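Long-range contact in N-acetyl-beta-D glucosaminidase (Rhizomucor miehei CAU432, PDB 4ZM6), which probably hydrolyses beta-linked N-acetylglucosamine as a family 3 glycosidase and carries a GCN5-related glucosamine N-acetyltransferase region that binds acetyl-CoA: residues V371-K379 against L523-I534. Numbering follows the deposited sequence.
Sequences VPTVVTNRK and LPISIPNVDDAI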
ATOM      1  N   VAL A 371     -13.798   0.401 -25.709  1.00 64.05           N
ATOM      2  CA  VAL A 371     -12.556  -0.395 -25.737  1.00 61.82           C
ATOM      3  C   VAL A 371     -11.434   0.171 -26.625  1.00 59.71           C
ATOM      4  O   VAL A 371     -10.366   0.501 -26.115  1.00 64.92           O
ATOM      5  CB  VAL A 371     -12.839  -1.869 -26.110  1.00 61.46           C
ATOM      6  CG1 VAL A 371     -11.561  -2.609 -26.478  1.00 59.84           C
ATOM      7  CG2 VAL A 371     -13.542  -2.576 -24.957  1.00 61.80           C
ATOM      8  N   PRO A 372     -11.651   0.275 -27.946  1.00 54.92           N
ATOM      9  CA  PRO A 372     -10.495   0.648 -28.757  1.00 53.03           C
ATOM     10  C   PRO A 372      -9.950   2.043 -28.453  1.00 51.32           C
ATOM     11  O   PRO A 372     -10.698   2.934 -28.046  1.00 50.60           O
ATOM     12  CB  PRO A 372     -11.026   0.575 -30.191  1.00 52.67           C
ATOM     13  CG  PRO A 372     -12.484   0.803 -30.061  1.00 54.05           C
ATOM     14  CD  PRO A 372     -12.881   0.189 -28.751  1.00 55.17           C
ATOM     15  N   THR A 373      -8.643   2.196 -28.652  1.00 49.55           N
ATOM     16  CA  THR A 373      -7.924   3.423 -28.358  1.00 47.88           C
ATOM     17  C   THR A 373      -7.327   3.998 -29.643  1.00 48.01           C
ATOM     18  O   THR A 373      -6.739   3.269 -30.438  1.00 48.61           O
ATOM     19  CB  THR A 373      -6.764   3.157 -27.374  1.00 47.43           C
ATOM     20  OG1 THR A 373      -7.212   2.325 -26.297  1.00 45.91           O
ATOM     21  CG2 THR A 373      -6.218   4.459 -26.820  1.00 47.45           C
ATOM     22  N   VAL A 374      -7.489   5.303 -29.842  1.00 47.71           N
ATOM     23  CA  VAL A 374      -6.762   6.029 -30.873  1.00 46.56           C
ATOM     24  C   VAL A 374      -5.463   6.463 -30.217  1.00 48.18           C
ATOM     25  O   VAL A 374      -5.479   7.241 -29.261  1.00 52.82           O
ATOM     26  CB  VAL A 374      -7.543   7.260 -31.354  1.00 45.97           C
ATOM     27  CG1 VAL A 374      -6.720   8.054 -32.352  1.00 45.69           C
ATOM     28  CG2 VAL A 374      -8.876   6.835 -31.961  1.00 46.87           C
ATOM     29  N   VAL A 375      -4.344   5.952 -30.725  1.00 47.33           N
ATOM     30  CA  VAL A 375      -3.048   6.138 -30.086  1.00 45.66           C
ATOM     31  C   VAL A 375      -2.329   7.363 -30.652  1.00 46.36           C
ATOM     32  O   VAL A 375      -1.781   8.171 -29.903  1.00 46.22           O
ATOM     33  CB  VAL A 375      -2.183   4.876 -30.248  1.00 44.99           C
ATOM     34  CG1 VAL A 375      -0.836   5.046 -29.564  1.00 45.37           C
ATOM     35  CG2 VAL A 375      -2.912   3.666 -29.689  1.00 44.91           C
ATOM     36  N   THR A 376      -2.320   7.496 -31.972  1.00 47.60           N
ATOM     37  CA  THR A 376      -1.814   8.713 -32.599  1.00 50.28           C
ATOM     38  C   THR A 376      -2.750   9.154 -33.707  1.00 49.57           C
ATOM     39  O   THR A 376      -3.491   8.357 -34.273  1.00 49.11           O
ATOM     40  CB  THR A 376      -0.377   8.557 -33.155  1.00 52.85           C
ATOM     41  OG1 THR A 376      -0.345   7.550 -34.170  1.00 53.12           O
ATOM     42  CG2 THR A 376       0.596   8.182 -32.037  1.00 54.46           C
ATOM     43  N   ASN A 377      -2.712  10.448 -33.988  1.00 50.14           N
ATOM     44  CA  ASN A 377      -3.580  11.065 -34.971  1.00 50.07           C
ATOM     45  C   ASN A 377      -3.002  12.443 -35.297  1.00 52.76           C
ATOM     46  O   ASN A 377      -3.667  13.475 -35.160  1.00 52.88           O
ATOM     47  CB  ASN A 377      -5.009  11.159 -34.415  1.00 48.29           C
ATOM     48  CG  ASN A 377      -6.046  11.446 -35.485  1.00 47.89           C
ATOM     49  OD1 ASN A 377      -5.787  11.337 -36.685  1.00 49.38           O
ATOM     50  ND2 ASN A 377      -7.233  11.811 -35.050  1.00 47.89           N
ATOM     51  N   ARG A 378      -1.740  12.437 -35.721  1.00 55.11           N
ATOM     52  CA  ARG A 378      -0.972  13.661 -35.948  1.00 56.73           C
ATOM     53  C   ARG A 378      -1.574  14.602 -37.000  1.00 56.91           C
ATOM     54  O   ARG A 378      -1.478  15.819 -36.858  1.00 54.22           O
ATOM     55  CB  ARG A 378       0.484  13.323 -36.318  1.00 59.89           C
ATOM     56  CG  ARG A 378       1.475  13.431 -35.161  1.00 63.03           C
ATOM     57  CD  ARG A 378       1.910  12.092 -34.581  1.00 63.87           C
ATOM     58  NE  ARG A 378       2.805  11.368 -35.489  1.00 67.89           N
ATOM     59  CZ  ARG A 378       3.538  10.298 -35.165  1.00 69.41           C
ATOM     60  NH1 ARG A 378       3.524   9.789 -33.934  1.00 70.30           N
ATOM     61  NH2 ARG A 378       4.298   9.731 -36.090  1.00 69.99           N
ATOM     62  N   LYS A 379      -2.190  14.043 -38.043  1.00 59.72           N
ATOM     63  CA  LYS A 379      -2.799  14.847 -39.113  1.00 61.12           C
ATOM     64  C   LYS A 379      -4.321  14.988 -38.974  1.00 60.15           C
ATOM     65  O   LYS A 379      -4.978  15.477 -39.888  1.00 63.35           O
ATOM     66  CB  LYS A 379      -2.501  14.224 -40.477  1.00 63.52           C
ATOM     67  CG  LYS A 379      -1.051  13.836 -40.718  1.00 67.75           C
ATOM     68  CD  LYS A 379      -0.140  15.042 -40.883  1.00 71.38           C
ATOM     69  CE  LYS A 379       0.920  14.780 -41.946  1.00 76.27           C
ATOM     70  NZ  LYS A 379       1.797  15.959 -42.188  1.00 79.25           N
ATOM     71  N   LEU A 523      -4.488   3.513 -23.171  1.00 49.59           N
ATOM     72  CA  LEU A 523      -3.497   2.452 -23.352  1.00 48.26           C
ATOM     73  C   LEU A 523      -3.121   1.871 -21.993  1.00 46.71           C
ATOM     74  O   LEU A 523      -2.685   2.616 -21.122  1.00 46.79           O
ATOM     75  CB  LEU A 523      -2.224   2.989 -24.016  1.00 49.12           C
ATOM     76  CG  LEU A 523      -2.104   2.967 -25.536  1.00 48.96           C
ATOM     77  CD1 LEU A 523      -0.831   3.678 -25.972  1.00 48.41           C
ATOM     78  CD2 LEU A 523      -2.103   1.535 -26.044  1.00 50.56           C
ATOM     79  N   PRO A 524      -3.284   0.545 -21.806  1.00 44.96           N
ATOM     80  CA  PRO A 524      -2.807  -0.114 -20.593  1.00 43.40           C
ATOM     81  C   PRO A 524      -1.354  -0.581 -20.718  1.00 42.71           C
ATOM     82  O   PRO A 524      -0.929  -1.486 -20.005  1.00 41.40           O
ATOM     83  CB  PRO A 524      -3.761  -1.302 -20.456  1.00 43.38           C
ATOM     84  CG  PRO A 524      -4.143  -1.638 -21.852  1.00 43.55           C
ATOM     85  CD  PRO A 524      -4.009  -0.393 -22.683  1.00 44.51           C
ATOM     86  N   ILE A 525      -0.594   0.095 -21.575  1.00 44.39           N
ATOM     87  CA  ILE A 525       0.677  -0.402 -22.079  1.00 44.46           C
ATOM     88  C   ILE A 525       1.529   0.791 -22.512  1.00 43.48           C
ATOM     89  O   ILE A 525       0.994   1.861 -22.826  1.00 42.93           O
ATOM     90  CB  ILE A 525       0.408  -1.342 -23.286  1.00 46.58           C
ATOM     91  CG1 ILE A 525       0.944  -2.734 -23.016  1.00 48.15           C
ATOM     92  CG2 ILE A 525       0.973  -0.812 -24.607  1.00 46.91           C
ATOM     93  CD1 ILE A 525       0.233  -3.470 -21.908  1.00 48.93           C
ATOM     94  N   SER A 526       2.845   0.610 -22.530  1.00 42.91           N
ATOM     95  CA  SER A 526       3.747   1.573 -23.165  1.00 43.35           C
ATOM     96  C   SER A 526       4.133   1.031 -24.527  1.00 44.66           C
ATOM     97  O   SER A 526       4.464  -0.152 -24.653  1.00 44.29           O
ATOM     98  CB  SER A 526       5.012   1.799 -22.332  1.00 43.27           C
ATOM     99  OG  SER A 526       4.937   3.010 -21.599  1.00 44.28           O
ATOM    100  N   ILE A 527       4.084   1.883 -25.545  1.00 45.85           N
ATOM    101  CA  ILE A 527       4.583   1.508 -26.856  1.00 48.31           C
ATOM    102  C   ILE A 527       5.959   2.136 -27.000  1.00 49.76           C
ATOM    103  O   ILE A 527       6.077   3.354 -26.953  1.00 51.01           O
ATOM    104  CB  ILE A 527       3.647   1.968 -27.981  1.00 49.86           C
ATOM    105  CG1 ILE A 527       2.268   1.327 -27.791  1.00 51.64           C
ATOM    106  CG2 ILE A 527       4.218   1.575 -29.337  1.00 50.65           C
ATOM    107  CD1 ILE A 527       1.217   1.824 -28.758  1.00 52.68           C
ATOM    108  N   PRO A 528       7.010   1.307 -27.140  1.00 52.26           N
ATOM    109  CA  PRO A 528       8.353   1.854 -27.331  1.00 53.38           C
ATOM    110  C   PRO A 528       8.457   2.705 -28.590  1.00 54.84           C
ATOM    111  O   PRO A 528       7.773   2.429 -29.575  1.00 53.87           O
ATOM    112  CB  PRO A 528       9.228   0.604 -27.470  1.00 53.31           C
ATOM    113  CG  PRO A 528       8.470  -0.476 -26.786  1.00 52.02           C
ATOM    114  CD  PRO A 528       7.031  -0.166 -27.044  1.00 52.39           C
ATOM    115  N   ASN A 529       9.292   3.740 -28.537  1.00 58.03           N
ATOM    116  CA  ASN A 529       9.513   4.656 -29.666  1.00 60.68           C
ATOM    117  C   ASN A 529       8.303   5.512 -30.057  1.00 61.80           C
ATOM    118  O   ASN A 529       8.366   6.248 -31.041  1.00 64.30           O
ATOM    119  CB  ASN A 529      10.027   3.891 -30.896  1.00 62.21           C
ATOM    120  CG  ASN A 529      11.197   2.974 -30.570  1.00 63.44           C
ATOM    121  OD1 ASN A 529      11.173   1.772 -30.877  1.00 60.40           O
ATOM    122  ND2 ASN A 529      12.225   3.539 -29.938  1.00 61.26           N
ATOM    123  N   VAL A 530       7.216   5.425 -29.288  1.00 63.59           N
ATOM    124  CA  VAL A 530       6.026   6.246 -29.505  1.00 67.70           C
ATOM    125  C   VAL A 530       5.652   6.929 -28.188  1.00 73.62           C
ATOM    126  O   VAL A 530       4.973   6.339 -27.343  1.00 70.59           O
ATOM    127  CB  VAL A 530       4.830   5.407 -29.997  1.00 66.67           C
ATOM    128  CG1 VAL A 530       3.651   6.311 -30.327  1.00 66.53           C
ATOM    129  CG2 VAL A 530       5.218   4.566 -31.203  1.00 65.64           C
ATOM    130  N   ASP A 531       6.099   8.173 -28.025  1.00 82.71           N
ATOM    131  CA  ASP A 531       5.959   8.908 -26.762  1.00 88.50           C
ATOM    132  C   ASP A 531       4.889  10.001 -26.787  1.00 89.04           C
ATOM    133  O   ASP A 531       4.525  10.531 -25.735  1.00 89.88           O
ATOM    134  CB  ASP A 531       7.311   9.511 -26.367  1.00 91.28           C
ATOM    135  CG  ASP A 531       8.330   8.449 -25.997  1.00 93.49           C
ATOM    136  OD1 ASP A 531       8.155   7.805 -24.939  1.00 91.54           O
ATOM    137  OD2 ASP A 531       9.299   8.253 -26.764  1.00 97.27           O
ATOM    138  N   ASP A 532       4.379  10.327 -27.972  1.00 90.60           N
ATOM    139  CA  ASP A 532       3.353  11.365 -28.111  1.00 90.40           C
ATOM    140  C   ASP A 532       1.940  10.766 -28.161  1.00 88.22           C
ATOM    141  O   ASP A 532       1.074  11.253 -28.897  1.00 90.05           O
ATOM    142  CB  ASP A 532       3.633  12.270 -29.330  1.00 92.24           C
ATOM    143  CG  ASP A 532       3.780  11.494 -30.636  1.00 94.74           C
ATOM    144  OD1 ASP A 532       4.638  10.586 -30.707  1.00 95.75           O
ATOM    145  OD2 ASP A 532       3.047  11.808 -31.595  1.00 93.74           O
ATOM    146  N   ALA A 533       1.708   9.726 -27.356  1.00 82.99           N
ATOM    147  CA  ALA A 533       0.387   9.114 -27.238  1.00 80.35           C
ATOM    148  C   ALA A 533      -0.651  10.178 -26.861  1.00 76.42           C
ATOM    149  O   ALA A 533      -0.352  11.084 -26.087  1.00 74.92           O
ATOM    150  CB  ALA A 533       0.418   7.996 -26.201  1.00 78.42           C
ATOM    151  N   ILE A 534      -1.852  10.083 -27.433  1.00 74.47           N
ATOM    152  CA  ILE A 534      -2.918  11.062 -27.173  1.00 75.73           C
ATOM    153  C   ILE A 534      -3.537  10.830 -25.801  1.00 78.18           C
ATOM    154  O   ILE A 534      -4.057   9.749 -25.526  1.00 75.96           O
ATOM    155  CB  ILE A 534      -4.052  10.987 -28.223  1.00 73.72           C
ATOM    156  CG1 ILE A 534      -3.546  11.427 -29.595  1.00 70.66           C
ATOM    157  CG2 ILE A 534      -5.241  11.852 -27.803  1.00 72.76           C
ATOM    158  CD1 ILE A 534      -4.504  11.101 -30.717  1.00 70.39           C
TER
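A single backbone hydrogen bond joins the edge strand 373-377 to the irregular 523-534 segment: Ile-534 N donates to Val-375 O (3.1 Å, N-H...O 155°). CA of Ala-533 adds a CH...O contact to the same oxygen. Val-375 holds CG1 anti to its backbone N (chi1 -179°), which carries that methyl out toward two side chains of the loop, although the CB bond points away from it: Ile-527 CD1 meets it tip to tip at 3.9 Å, and Leu-523 crosses at roughly a right angle to bring CD1 within 3.8 Å. Ile-534 CD1 lies 3.7 Å from Asn-377 CB and against Val-374 CG1. Thr-376 CG2 rests on Val-530 CG1. Arg-378 NH1 reaches the syn lone pair of Asp-532 OD2 in a salt bridge (3.1 Å) by a bent bond (141°), the oxygen tilted out of the guanidinium plane; Asp-493 and the Pro-490 carbonyl help fix that guanidinium. The loop from helix 503-513 toward strand 540-543 folds back along the outer strand of a six-stranded, largely parallel sheet; 373-377 pairs antiparallel with 494-497, the ladder broken by a classic bulge where Val-375 and Thr-376 face Tyr-495. Helix 99-105 of the probable TIM barrel touches both segments, where sheet domain meets barrel.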